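Putative streptothricin acetyltransferase (PDB 3PP9) probably transfers the acetyl group of acetyl coenzyme A to the antibiotic streptothricin, as a member of the GNAT acetyltransferase family. Local coordinates at residues 6-11 with 79-84; 28-33 with 47-52; 89-94 with 123-128. All blocks are in the same frame, centred on the assembly; numbering follows the deposited sequence. Where two conformers were deposited one is given.

How the interactions relate
The three contacts sample two parts of a GNAT fold. Interaction 1 pairs the outermost strand 7-10 with strand 76-83, and interaction 3 packs the next strand of the same mixed sheet, 86-95, under helix 117-131. Their centres are about 11 Å apart, and they touch through backbone bonds from A81 N to G89 O and from I91 N to Y79 O, so the N-terminal strand is tied, through 76-83, to the strand that carries the helix. Interaction 2, formed by the chain between strands 7-10 and 76-83, is a separate hairpin, 25-36 with 43-56, its centre about 32 Å from interaction 1 and 28 Å from interaction 3, and it lies apart from that sheet.

Interaction 1. Residues 6-11 with 79-84; sequences LLIREL and YIALLH
R9 lays its guanidinium against the methyl ends of I80 and L82. R9 and I80 run side by side and point the same way, with I80 CD1 against one face of the planar group, 3.8 Å from R9 NH1. L82 CD1 arrives more obliquely, 3.8 Å from R9 NE. With CG placed between the backbone N and the carbonyl carbon (chi1 63°) and the chain extended from there to NE, the group reaches out over the neighbouring strand. Its far end is held by a bent bond from R9 NH1 to E10 O at 3.0 Å, with the oxygen nearly in the guanidinium plane, and by a salt bridge to D15. On the same face L7 lies alongside L82, CD2 to CD1 at 4.0 Å.

The backbone beneath is the N-terminal edge of the GNAT sheet, where strand 7-10 runs antiparallel to 76-83 at 152°. L7 with L82 and R9 with I80 are hydrogen-bonded pairs, each joined in both directions; the shortest of the four bonds is L82 N to L7 O at 2.7 Å.

The reverse face carries I8, E10, Y79 and A81. I8 bends its CD1 onto A81 CB at 3.4 Å, tighter than usual van der Waals contact, while its CG2 meets Y79 CB at 4.0 Å, the two side chains crossing at about a right angle. Helix 117-131 covers this face through L121 and Q124. The Y79 ring has the carbonyl carbon of R9 at its edge and the backbone N of E10 near its CD1. At the end of the pairing L11 turns across I80, CD1 to CG2 at 3.8 Å.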
ATOM      1  N   LEU A   6      14.581  22.883 -21.725  1.00 26.67           N
ATOM      2  CA  LEU A   6      14.532  22.002 -20.572  1.00 24.21           C
ATOM      3  C   LEU A   6      15.331  20.708 -20.745  1.00 23.24           C
ATOM      4  O   LEU A   6      15.292  20.082 -21.805  1.00 24.45           O
ATOM      5  CB  LEU A   6      13.051  21.602 -20.390  1.00 23.01           C
ATOM      6  CG  LEU A   6      12.676  20.779 -19.179  1.00 22.09           C
ATOM      7  CD1 LEU A   6      12.712  21.695 -17.977  1.00 23.90           C
ATOM      8  CD2 LEU A   6      11.278  20.179 -19.390  1.00 24.00           C
ATOM      9  N   LEU A   7      16.026  20.285 -19.691  1.00 21.52           N
ATOM     10  CA  LEU A   7      16.776  19.022 -19.690  1.00 21.39           C
ATOM     11  C   LEU A   7      16.307  18.162 -18.528  1.00 19.82           C
ATOM     12  O   LEU A   7      16.196  18.655 -17.423  1.00 18.37           O
ATOM     13  CB  LEU A   7      18.292  19.250 -19.527  1.00 22.08           C
ATOM     14  CG  LEU A   7      19.109  17.957 -19.259  1.00 23.52           C
ATOM     15  CD1 LEU A   7      19.033  17.005 -20.435  1.00 24.89           C
ATOM     16  CD2 LEU A   7      20.556  18.245 -18.880  1.00 27.63           C
ATOM     17  N   ILE A   8      16.032  16.888 -18.794  1.00 18.30           N
ATOM     18  CA  ILE A   8      15.663  15.929 -17.767  1.00 17.62           C
ATOM     19  C   ILE A   8      16.815  14.913 -17.708  1.00 17.01           C
ATOM     20  O   ILE A   8      17.188  14.295 -18.739  1.00 17.91           O
ATOM     21  CB  ILE A   8      14.361  15.150 -18.069  1.00 17.71           C
ATOM     22  CG1 ILE A   8      13.151  16.089 -18.230  1.00 21.70           C
ATOM     23  CG2 ILE A   8      14.144  14.098 -16.998  1.00 19.43           C
ATOM     24  CD1 ILE A   8      12.792  16.860 -17.027  1.00 23.97           C
ATOM     25  N   ARG A   9      17.429  14.756 -16.539  1.00 16.05           N
ATOM     26  CA  ARG A   9      18.506  13.764 -16.408  1.00 15.84           C
ATOM     27  C   ARG A   9      18.565  13.190 -15.005  1.00 14.74           C
ATOM     28  O   ARG A   9      18.005  13.734 -14.082  1.00 14.62           O
ATOM     29  CB  ARG A   9      19.897  14.301 -16.758  1.00 16.59           C
ATOM     30  CG  ARG A   9      20.434  15.431 -15.872  1.00 17.78           C
ATOM     31  CD  ARG A   9      21.969  15.550 -16.033  1.00 17.87           C
ATOM     32  NE  ARG A   9      22.494  16.662 -15.262  1.00 18.20           N
ATOM     33  CZ  ARG A   9      22.724  16.639 -13.950  1.00 17.43           C
ATOM     34  NH1 ARG A   9      22.411  15.587 -13.215  1.00 19.27           N
ATOM     35  NH2 ARG A   9      23.208  17.723 -13.345  1.00 18.88           N
ATOM     36  N   GLU A  10      19.256  12.069 -14.872  1.00 13.97           N
ATOM     37  CA  GLU A  10      19.410  11.390 -13.597  1.00 14.95           C
ATOM     38  C   GLU A  10      20.201  12.239 -12.601  1.00 15.43           C
ATOM     39  O   GLU A  10      21.240  12.863 -12.951  1.00 16.14           O
ATOM     40  CB  GLU A  10      20.099  10.032 -13.808  1.00 16.05           C
ATOM     41  CG  GLU A  10      20.288   9.197 -12.554  1.00 17.77           C
ATOM     42  CD  GLU A  10      20.930   7.832 -12.864  1.00 20.77           C
ATOM     43  OE1 GLU A  10      21.161   7.529 -14.041  1.00 24.00           O
ATOM     44  OE2 GLU A  10      21.164   7.060 -11.916  1.00 27.40           O
ATOM     45  N   LEU A  11      19.718  12.239 -11.368  1.00 15.00           N
ATOM     46  CA  LEU A  11      20.355  12.961 -10.265  1.00 15.45           C
ATOM     47  C   LEU A  11      21.753  12.380 -10.014  1.00 17.16           C
ATOM     48  O   LEU A  11      21.948  11.161 -10.057  1.00 18.19           O
ATOM     49  CB  LEU A  11      19.527  12.801  -8.987  1.00 15.97           C
ATOM     50  CG  LEU A  11      20.040  13.540  -7.748  1.00 17.49           C
ATOM     51  CD1 LEU A  11      19.861  15.004  -7.935  1.00 18.37           C
ATOM     52  CD2 LEU A  11      19.267  13.067  -6.533  1.00 20.30           C
ATOM     53  N   TYR A  79      15.027  11.656 -11.185  1.00 12.42           N
ATOM     54  CA  TYR A  79      15.328  12.448 -12.371  1.00 12.66           C
ATOM     55  C   TYR A  79      15.014  13.882 -12.011  1.00 13.32           C
ATOM     56  O   TYR A  79      14.016  14.149 -11.348  1.00 13.79           O
ATOM     57  CB  TYR A  79      14.531  12.050 -13.597  1.00 12.80           C
ATOM     58  CG  TYR A  79      14.921  10.723 -14.169  1.00 12.50           C
ATOM     59  CD1 TYR A  79      16.009  10.614 -15.016  1.00 14.66           C
ATOM     60  CD2 TYR A  79      14.189   9.586 -13.898  1.00 13.97           C
ATOM     61  CE1 TYR A  79      16.388   9.388 -15.548  1.00 14.49           C
ATOM     62  CE2 TYR A  79      14.542   8.369 -14.447  1.00 14.21           C
ATOM     63  CZ  TYR A  79      15.633   8.278 -15.266  1.00 15.73           C
ATOM     64  OH  TYR A  79      15.986   7.049 -15.815  1.00 19.47           O
ATOM     65  N   ILE A  80      15.880  14.794 -12.430  1.00 13.04           N
ATOM     66  CA  ILE A  80      15.680  16.220 -12.205  1.00 12.97           C
ATOM     67  C   ILE A  80      15.410  16.948 -13.515  1.00 14.00           C
ATOM     68  O   ILE A  80      15.892  16.556 -14.574  1.00 15.15           O
ATOM     69  CB  ILE A  80      16.898  16.909 -11.487  1.00 13.32           C
ATOM     70  CG1 ILE A  80      18.233  16.645 -12.218  1.00 14.47           C
ATOM     71  CG2 ILE A  80      16.982  16.431 -10.042  1.00 13.92           C
ATOM     72  CD1 ILE A  80      19.480  17.368 -11.629  1.00 14.53           C
ATOM     73  N   ALA A  81      14.619  18.012 -13.430  1.00 13.88           N
ATOM     74  CA  ALA A  81      14.312  18.867 -14.549  1.00 14.47           C
ATOM     75  C   ALA A  81      15.138  20.145 -14.392  1.00 15.56           C
ATOM     76  O   ALA A  81      15.012  20.860 -13.388  1.00 16.54           O
ATOM     77  CB  ALA A  81      12.819  19.218 -14.551  1.00 15.03           C
ATOM     78  N   LEU A  82      15.953  20.456 -15.393  1.00 15.97           N
ATOM     79  CA  LEU A  82      16.809  21.627 -15.393  1.00 17.59           C
ATOM     80  C   LEU A  82      16.391  22.626 -16.456  1.00 18.91           C
ATOM     81  O   LEU A  82      16.252  22.274 -17.629  1.00 19.63           O
ATOM     82  CB  LEU A  82      18.259  21.197 -15.688  1.00 18.30           C
ATOM     83  CG  LEU A  82      18.907  20.416 -14.550  1.00 19.94           C
ATOM     84  CD1 LEU A  82      20.000  19.491 -15.088  1.00 23.51           C
ATOM     85  CD2 LEU A  82      19.437  21.395 -13.520  1.00 22.64           C
ATOM     86  N   LEU A  83      16.260  23.883 -16.040  1.00 20.20           N
ATOM     87  CA  LEU A  83      15.912  24.981 -16.937  1.00 22.11           C
ATOM     88  C   LEU A  83      16.761  26.167 -16.488  1.00 23.12           C
ATOM     89  O   LEU A  83      16.817  26.467 -15.305  1.00 22.38           O
ATOM     90  CB  LEU A  83      14.431  25.347 -16.832  1.00 21.76           C
ATOM     91  CG  LEU A  83      14.023  26.323 -17.935  1.00 23.54           C
ATOM     92  CD1 LEU A  83      14.136  25.669 -19.307  1.00 26.80           C
ATOM     93  CD2 LEU A  83      12.622  26.850 -17.722  1.00 26.87           C
ATOM     94  N   HIS A  84      17.382  26.862 -17.441  0.50 25.75           N
ATOM     95  CA  HIS A  84      18.261  28.015 -17.166  0.50 27.86           C
ATOM     96  C   HIS A  84      19.168  27.843 -15.950  0.50 28.29           C
ATOM     97  O   HIS A  84      19.172  28.668 -15.039  0.50 29.22           O
ATOM     98  CB  HIS A  84      17.528  29.379 -17.131  0.50 28.22           C
ATOM     99  CG  HIS A  84      16.366  29.459 -16.185  0.50 27.11           C
ATOM    100  ND1 HIS A  84      16.515  29.622 -14.823  0.50 25.02           N
ATOM    101  CD2 HIS A  84      15.033  29.492 -16.421  0.50 25.68           C
ATOM    102  CE1 HIS A  84      15.322  29.693 -14.258  0.50 26.03           C
ATOM    103  NE2 HIS A  84      14.407  29.632 -15.207  0.50 23.94           N
TER

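Interaction 2. Residues 28-33 with 47-52; sequences VNARLM and VEDVPS
V28 meets V50 at an oblique angle, CG1 to CG2 at 3.9 Å, while its carbonyl oxygen receives a close CA-H...O contact from S52. N29 comes next, at a bulge-like irregularity in this antiparallel hairpin of strands 25-36 and 43-56: between the V28 backbone bond to Y53 and the pair A30 with D49, strand 43-56 accommodates two extra residues. N29 O still accepts V50 N at 3.2 Å, and the N-H points straight at it (171°), but the donor stands 51° out of the carbonyl plane, away from the lone pairs. As a sign of the distortion, two acceptors, N29 O and V50 O, approach to 3.3 Å. N29 CB rests against S52 OG.

Regular pairing starts at A30, which faces D49 in a non-hydrogen-bonded pair whose side chains diverge; its methyl lies against E48 O and V47 CG1, and A30 N is 3.5 Å from V50 CG2. The first hydrogen-bonded pair is R31 with E48: R31 N donates to E48 O at 2.8 Å and R31 O accepts E48 N at 2.9 Å. The R31 chain, extended from CG to NE, passes V50 CG1 at about a right angle and continues alongside E48. L32, paired with V47, touches V146 and C149 of helix 146-154, and its carbonyl oxygen accepts the N143 side-chain amide. M33, a selenomethionine, crosses E48, but with two deposited conformers the close approach of its selenium is doubtful.

R31 NH2 and E48 OE2 are 3.9 Å apart, a long salt bridge with the guanidinium and carboxylate planes turned 49° from each other. It probably adds only modest attraction, leaving the paired backbone bonds of R31 and E48 and the valine contacts as the more definite links.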
ATOM      1  N   VAL A  28      -5.549  23.315  -2.247  1.00 16.80           N
ATOM      2  CA  VAL A  28      -6.609  22.338  -2.206  1.00 15.45           C
ATOM      3  C   VAL A  28      -7.853  23.201  -2.406  1.00 16.01           C
ATOM      4  O   VAL A  28      -8.102  24.102  -1.609  1.00 15.87           O
ATOM      5  CB  VAL A  28      -6.712  21.627  -0.859  1.00 15.03           C
ATOM      6  CG1 VAL A  28      -8.039  20.821  -0.776  1.00 15.83           C
ATOM      7  CG2 VAL A  28      -5.509  20.696  -0.689  1.00 16.49           C
ATOM      8  N   ASN A  29      -8.620  22.962  -3.474  1.00 15.36           N
ATOM      9  CA  ASN A  29      -9.844  23.728  -3.717  1.00 16.99           C
ATOM     10  C   ASN A  29     -11.057  22.858  -3.961  1.00 16.66           C
ATOM     11  O   ASN A  29     -12.173  23.369  -4.117  1.00 17.73           O
ATOM     12  CB  ASN A  29      -9.661  24.688  -4.896  1.00 17.49           C
ATOM     13  CG  ASN A  29      -9.225  23.996  -6.166  1.00 19.82           C
ATOM     14  OD1 ASN A  29      -9.157  22.765  -6.250  1.00 26.02           O
ATOM     15  ND2 ASN A  29      -8.865  24.799  -7.170  1.00 24.22           N
ATOM     16  N   ALA A  30     -10.836  21.537  -3.978  1.00 15.97           N
ATOM     17  CA  ALA A  30     -11.888  20.586  -4.237  1.00 16.60           C
ATOM     18  C   ALA A  30     -11.408  19.211  -3.859  1.00 17.54           C
ATOM     19  O   ALA A  30     -10.254  19.030  -3.483  1.00 18.31           O
ATOM     20  CB  ALA A  30     -12.224  20.608  -5.724  1.00 17.84           C
ATOM     21  N   ARG A  31     -12.308  18.245  -3.950  1.00 17.70           N
ATOM     22  CA  ARG A  31     -11.950  16.870  -3.647  1.00 18.20           C
ATOM     23  C   ARG A  31     -12.725  15.928  -4.524  1.00 18.87           C
ATOM     24  O   ARG A  31     -13.821  16.252  -4.999  1.00 19.01           O
ATOM     25  CB  ARG A  31     -12.210  16.510  -2.179  1.00 19.54           C
ATOM     26  CG  ARG A  31     -13.667  16.588  -1.716  1.00 22.45           C
ATOM     27  CD  ARG A  31     -13.824  16.076  -0.295  1.00 24.93           C
ATOM     28  NE  ARG A  31     -15.204  16.192   0.182  1.00 28.69           N
ATOM     29  CZ  ARG A  31     -15.685  15.627   1.295  1.00 32.04           C
ATOM     30  NH1 ARG A  31     -14.928  14.845   2.063  1.00 34.17           N
ATOM     31  NH2 ARG A  31     -16.957  15.814   1.625  1.00 34.94           N
ATOM     32  N   LEU A  32     -12.113  14.780  -4.811  0.50 17.28           N
ATOM     33  CA  LEU A  32     -12.772  13.740  -5.590  0.50 17.78           C
ATOM     34  C   LEU A  32     -13.729  12.948  -4.718  0.50 18.65           C
ATOM     35  O   LEU A  32     -13.453  12.659  -3.548  0.50 18.12           O
ATOM     36  CB  LEU A  32     -11.791  12.785  -6.282  0.50 17.47           C
ATOM     37  CG  LEU A  32     -11.242  13.125  -7.681  0.50 17.15           C
ATOM     38  CD1 LEU A  32     -10.498  14.416  -7.793  0.50 14.62           C
ATOM     39  CD2 LEU A  32     -10.357  11.991  -8.182  0.50 15.89           C
HETATM   40  N   MSE A  33     -14.871  12.629  -5.311  0.50 19.32           N
HETATM   41  CA  MSE A  33     -15.917  11.860  -4.658  0.50 20.76           C
HETATM   42  C   MSE A  33     -15.932  10.575  -5.451  0.50 20.54           C
HETATM   43  O   MSE A  33     -16.201  10.611  -6.642  0.50 20.87           O
HETATM   44  CB  MSE A  33     -17.265  12.555  -4.818  0.50 21.95           C
HETATM   45  CG  MSE A  33     -17.268  14.004  -4.392  0.50 23.14           C
HETATM   46 SE   MSE A  33     -16.836  14.206  -2.521  0.50 27.61          SE
HETATM   47  CE  MSE A  33     -18.363  13.299  -1.711  0.50 27.98           C
ATOM     48  N   VAL A  47     -16.225  15.771  -8.876  1.00 23.73           N
ATOM     49  CA  VAL A  47     -15.435  16.745  -8.139  1.00 23.59           C
ATOM     50  C   VAL A  47     -16.355  17.623  -7.304  1.00 23.31           C
ATOM     51  O   VAL A  47     -17.389  18.073  -7.800  1.00 25.78           O
ATOM     52  CB  VAL A  47     -14.632  17.606  -9.124  1.00 22.62           C
ATOM     53  CG1 VAL A  47     -13.935  18.741  -8.383  1.00 24.31           C
ATOM     54  CG2 VAL A  47     -13.628  16.748  -9.889  1.00 23.40           C
ATOM     55  N   GLU A  48     -16.003  17.841  -6.041  1.00 22.24           N
ATOM     56  CA  GLU A  48     -16.790  18.683  -5.137  1.00 22.76           C
ATOM     57  C   GLU A  48     -15.895  19.783  -4.581  1.00 20.89           C
ATOM     58  O   GLU A  48     -14.806  19.510  -4.088  1.00 20.27           O
ATOM     59  CB  GLU A  48     -17.360  17.877  -3.968  1.00 24.33           C
ATOM     60  CG  GLU A  48     -18.260  18.685  -3.034  1.00 30.46           C
ATOM     61  CD  GLU A  48     -18.841  17.882  -1.870  1.00 35.98           C
ATOM     62  OE1 GLU A  48     -19.530  18.484  -1.020  1.00 42.44           O
ATOM     63  OE2 GLU A  48     -18.617  16.664  -1.796  1.00 41.60           O
ATOM     64  N   ASP A  49     -16.342  21.034  -4.646  1.00 19.41           N
ATOM     65  CA  ASP A  49     -15.541  22.123  -4.104  1.00 19.32           C
ATOM     66  C   ASP A  49     -15.480  22.004  -2.587  1.00 20.25           C
ATOM     67  O   ASP A  49     -16.424  21.516  -1.957  1.00 21.87           O
ATOM     68  CB  ASP A  49     -16.176  23.484  -4.431  1.00 18.99           C
ATOM     69  CG  ASP A  49     -16.078  23.883  -5.912  1.00 19.16           C
ATOM     70  OD1 ASP A  49     -15.333  23.268  -6.686  1.00 19.41           O
ATOM     71  OD2 ASP A  49     -16.770  24.859  -6.295  1.00 23.81           O
ATOM     72  N   VAL A  50     -14.371  22.458  -2.003  1.00 20.53           N
ATOM     73  CA  VAL A  50     -14.186  22.492  -0.548  1.00 21.24           C
ATOM     74  C   VAL A  50     -13.524  23.833  -0.217  1.00 21.26           C
ATOM     75  O   VAL A  50     -12.887  24.427  -1.087  1.00 20.53           O
ATOM     76  CB  VAL A  50     -13.290  21.360  -0.032  1.00 20.60           C
ATOM     77  CG1 VAL A  50     -13.922  20.006  -0.335  1.00 23.54           C
ATOM     78  CG2 VAL A  50     -11.873  21.487  -0.604  1.00 21.62           C
ATOM     79  N   PRO A  51     -13.713  24.360   1.016  1.00 21.46           N
ATOM     80  CA  PRO A  51     -13.055  25.618   1.370  1.00 21.58           C
ATOM     81  C   PRO A  51     -11.560  25.469   1.102  1.00 20.74           C
ATOM     82  O   PRO A  51     -10.938  24.487   1.519  1.00 21.66           O
ATOM     83  CB  PRO A  51     -13.381  25.783   2.853  1.00 22.60           C
ATOM     84  CG  PRO A  51     -14.643  25.012   3.027  1.00 22.62           C
ATOM     85  CD  PRO A  51     -14.540  23.848   2.123  1.00 22.98           C
ATOM     86  N   SER A  52     -10.976  26.440   0.405  1.00 20.48           N
ATOM     87  CA  SER A  52      -9.595  26.307  -0.005  1.00 19.03           C
ATOM     88  C   SER A  52      -8.544  26.512   1.064  1.00 20.34           C
ATOM     89  O   SER A  52      -8.753  27.241   2.053  1.00 21.25           O
ATOM     90  CB  SER A  52      -9.311  27.252  -1.178  1.00 19.19           C
ATOM     91  OG  SER A  52     -10.221  27.043  -2.255  1.00 23.19           O
TER

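Interaction 3. Residues 89-94 with 123-128; sequences GFIVLK and AQAKQW
L93 and W128 meet where helix 117-131 packs along strand 86-95, running roughly the same way, in the alpha-on-beta layering of the GNAT fold; the two short axes are 9.9 Å apart and inclined by 26°. The helix begins within an R-x-x-G-x-G sequence, the signature that in this family binds the coenzyme A pyrophosphate.

L93 CB lies over the face of the tryptophan six-membered ring, 4.3 Å from the W128 centroid and 28° off the normal, a CH-pi contact whose nearest ring atom is W128 CZ3 at 3.8 Å. CG is turned opposite the carbonyl carbon (chi1 -59°), which sends the branch out from the strand toward the helix, onto A125. There CD1 reaches A125 CB at 3.6 Å and also approaches W128 CE3 at 3.9 Å, while CD2 touches the same alanine methyl from 3.9 Å. I91, on the same side of the strand, brings its CD1 to A125 CB as well, so that small methyl receives both aliphatic chains. I91 and L93 also rest on I106 and I103 of the next strand, 101-108. Beyond L93 the indole reaches K94, whose backbone O lies in the ring plane, 3.9 Å from W128 CZ3.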
ATOM      1  N   GLY A  89      12.271  20.985 -10.966  1.00 15.59           N
ATOM      2  CA  GLY A  89      11.346  19.889 -10.700  1.00 14.53           C
ATOM      3  C   GLY A  89      12.087  18.568 -10.629  1.00 13.96           C
ATOM      4  O   GLY A  89      13.256  18.508 -10.979  1.00 14.38           O
ATOM      5  N   PHE A  90      11.425  17.533 -10.130  1.00 14.17           N
ATOM      6  CA  PHE A  90      12.058  16.237 -10.011  1.00 12.92           C
ATOM      7  C   PHE A  90      10.999  15.149  -9.844  1.00 12.92           C
ATOM      8  O   PHE A  90       9.829  15.429  -9.577  1.00 12.07           O
ATOM      9  CB  PHE A  90      13.053  16.216  -8.836  1.00 14.54           C
ATOM     10  CG  PHE A  90      12.423  16.473  -7.507  1.00 15.58           C
ATOM     11  CD1 PHE A  90      12.363  17.752  -6.987  1.00 16.21           C
ATOM     12  CD2 PHE A  90      11.863  15.448  -6.784  1.00 17.22           C
ATOM     13  CE1 PHE A  90      11.762  17.989  -5.754  1.00 19.04           C
ATOM     14  CE2 PHE A  90      11.262  15.683  -5.545  1.00 17.68           C
ATOM     15  CZ  PHE A  90      11.198  16.957  -5.048  1.00 19.16           C
ATOM     16  N   ILE A  91      11.407  13.911 -10.094  1.00 11.43           N
ATOM     17  CA  ILE A  91      10.546  12.764  -9.910  1.00 11.92           C
ATOM     18  C   ILE A  91      11.373  11.677  -9.205  1.00 12.72           C
ATOM     19  O   ILE A  91      12.546  11.452  -9.555  1.00 12.99           O
ATOM     20  CB  ILE A  91       9.882  12.274 -11.230  1.00 11.93           C
ATOM     21  CG1 ILE A  91       8.800  11.247 -10.939  1.00 11.48           C
ATOM     22  CG2 ILE A  91      10.941  11.766 -12.214  1.00 12.39           C
ATOM     23  CD1 ILE A  91       7.907  10.961 -12.154  1.00 13.04           C
ATOM     24  N   VAL A  92      10.759  11.060  -8.184  1.00 11.78           N
ATOM     25  CA  VAL A  92      11.376  10.032  -7.348  1.00 12.62           C
ATOM     26  C   VAL A  92      10.676   8.708  -7.656  1.00 12.26           C
ATOM     27  O   VAL A  92       9.461   8.584  -7.512  1.00 12.76           O
ATOM     28  CB  VAL A  92      11.218  10.371  -5.853  1.00 12.30           C
ATOM     29  CG1 VAL A  92      11.984   9.378  -4.980  1.00 14.22           C
ATOM     30  CG2 VAL A  92      11.714  11.817  -5.537  1.00 14.73           C
ATOM     31  N   LEU A  93      11.451   7.709  -8.059  1.00 12.10           N
ATOM     32  CA  LEU A  93      10.901   6.426  -8.453  1.00 12.46           C
ATOM     33  C   LEU A  93      11.548   5.223  -7.777  1.00 13.45           C
ATOM     34  O   LEU A  93      12.731   5.253  -7.457  1.00 14.28           O
ATOM     35  CB  LEU A  93      11.218   6.253  -9.952  1.00 13.31           C
ATOM     36  CG  LEU A  93      10.652   7.322 -10.877  1.00 12.98           C
ATOM     37  CD1 LEU A  93      11.254   7.229 -12.263  1.00 14.69           C
ATOM     38  CD2 LEU A  93       9.154   7.231 -10.944  1.00 15.63           C
ATOM     39  N   LYS A  94      10.760   4.172  -7.573  0.50 14.14           N
ATOM     40  CA  LYS A  94      11.280   2.919  -7.028  0.50 15.23           C
ATOM     41  C   LYS A  94      10.565   1.799  -7.770  0.50 15.62           C
ATOM     42  O   LYS A  94       9.599   2.041  -8.510  0.50 15.11           O
ATOM     43  CB  LYS A  94      10.981   2.719  -5.548  0.50 15.98           C
ATOM     44  CG  LYS A  94       9.546   2.422  -5.241  0.50 18.43           C
ATOM     45  CD  LYS A  94       9.363   1.971  -3.794  0.50 20.79           C
ATOM     46  CE  LYS A  94       7.901   1.647  -3.507  0.50 21.95           C
ATOM     47  NZ  LYS A  94       7.689   1.208  -2.096  0.50 25.09           N
ATOM     48  N   ALA A 123       7.302  11.119 -18.771  1.00 15.58           N
ATOM     49  CA  ALA A 123       7.836  10.433 -19.941  1.00 16.53           C
ATOM     50  C   ALA A 123       9.149   9.749 -19.598  1.00 16.64           C
ATOM     51  O   ALA A 123       9.388   8.599 -19.996  1.00 17.62           O
ATOM     52  CB  ALA A 123       8.019  11.391 -21.087  1.00 18.39           C
ATOM     53  N   GLN A 124      10.022  10.432 -18.856  1.00 16.33           N
ATOM     54  CA  GLN A 124      11.285   9.826 -18.486  1.00 16.33           C
ATOM     55  C   GLN A 124      11.082   8.647 -17.536  1.00 14.74           C
ATOM     56  O   GLN A 124      11.806   7.665 -17.605  1.00 15.78           O
ATOM     57  CB  GLN A 124      12.246  10.848 -17.874  1.00 16.95           C
ATOM     58  CG  GLN A 124      13.600  10.275 -17.498  1.00 19.62           C
ATOM     59  CD  GLN A 124      14.389   9.771 -18.681  1.00 27.51           C
ATOM     60  OE1 GLN A 124      14.671  10.530 -19.603  1.00 31.38           O
ATOM     61  NE2 GLN A 124      14.791   8.497 -18.646  1.00 26.93           N
ATOM     62  N   ALA A 125      10.114   8.747 -16.646  1.00 15.03           N
ATOM     63  CA  ALA A 125       9.813   7.677 -15.716  1.00 14.33           C
ATOM     64  C   ALA A 125       9.342   6.456 -16.484  1.00 14.97           C
ATOM     65  O   ALA A 125       9.695   5.338 -16.123  1.00 15.75           O
ATOM     66  CB  ALA A 125       8.747   8.132 -14.702  1.00 14.46           C
ATOM     67  N   LYS A 126       8.577   6.658 -17.558  1.00 15.45           N
ATOM     68  CA  LYS A 126       8.124   5.535 -18.363  1.00 17.62           C
ATOM     69  C   LYS A 126       9.316   4.857 -19.012  1.00 17.92           C
ATOM     70  O   LYS A 126       9.352   3.642 -19.082  1.00 19.37           O
ATOM     71  CB  LYS A 126       7.078   5.941 -19.406  1.00 18.92           C
ATOM     72  CG  LYS A 126       5.798   6.436 -18.801  1.00 22.72           C
ATOM     73  CD  LYS A 126       4.674   6.618 -19.812  1.00 29.15           C
ATOM     74  CE  LYS A 126       4.968   7.602 -20.917  1.00 33.46           C
ATOM     75  NZ  LYS A 126       3.773   7.717 -21.824  1.00 36.12           N
ATOM     76  N   GLN A 127      10.280   5.633 -19.509  0.50 17.82           N
ATOM     77  CA  GLN A 127      11.487   5.054 -20.127  0.50 19.37           C
ATOM     78  C   GLN A 127      12.247   4.203 -19.107  0.50 18.27           C
ATOM     79  O   GLN A 127      12.673   3.095 -19.398  0.50 18.73           O
ATOM     80  CB  GLN A 127      12.422   6.152 -20.659  0.50 20.78           C
ATOM     81  CG  GLN A 127      11.883   6.985 -21.817  0.50 24.52           C
ATOM     82  CD  GLN A 127      11.930   6.268 -23.143  0.50 29.57           C
ATOM     83  OE1 GLN A 127      11.566   6.833 -24.177  0.50 35.76           O
ATOM     84  NE2 GLN A 127      12.402   5.024 -23.136  0.50 31.75           N
ATOM     85  N   TRP A 128      12.411   4.733 -17.898  1.00 16.64           N
ATOM     86  CA  TRP A 128      13.112   4.014 -16.843  1.00 16.33           C
ATOM     87  C   TRP A 128      12.403   2.699 -16.519  1.00 16.51           C
ATOM     88  O   TRP A 128      13.032   1.643 -16.423  1.00 17.69           O
ATOM     89  CB  TRP A 128      13.206   4.893 -15.596  1.00 16.40           C
ATOM     90  CG  TRP A 128      13.912   4.247 -14.444  1.00 14.76           C
ATOM     91  CD1 TRP A 128      15.271   4.157 -14.261  1.00 15.24           C
ATOM     92  CD2 TRP A 128      13.312   3.648 -13.287  1.00 14.36           C
ATOM     93  NE1 TRP A 128      15.544   3.501 -13.083  1.00 15.52           N
ATOM     94  CE2 TRP A 128      14.365   3.205 -12.455  1.00 13.23           C
ATOM     95  CE3 TRP A 128      11.993   3.481 -12.854  1.00 14.39           C
ATOM     96  CZ2 TRP A 128      14.131   2.588 -11.228  1.00 14.43           C
ATOM     97  CZ3 TRP A 128      11.767   2.854 -11.655  1.00 15.55           C
ATOM     98  CH2 TRP A 128      12.832   2.422 -10.846  1.00 15.36           C
TER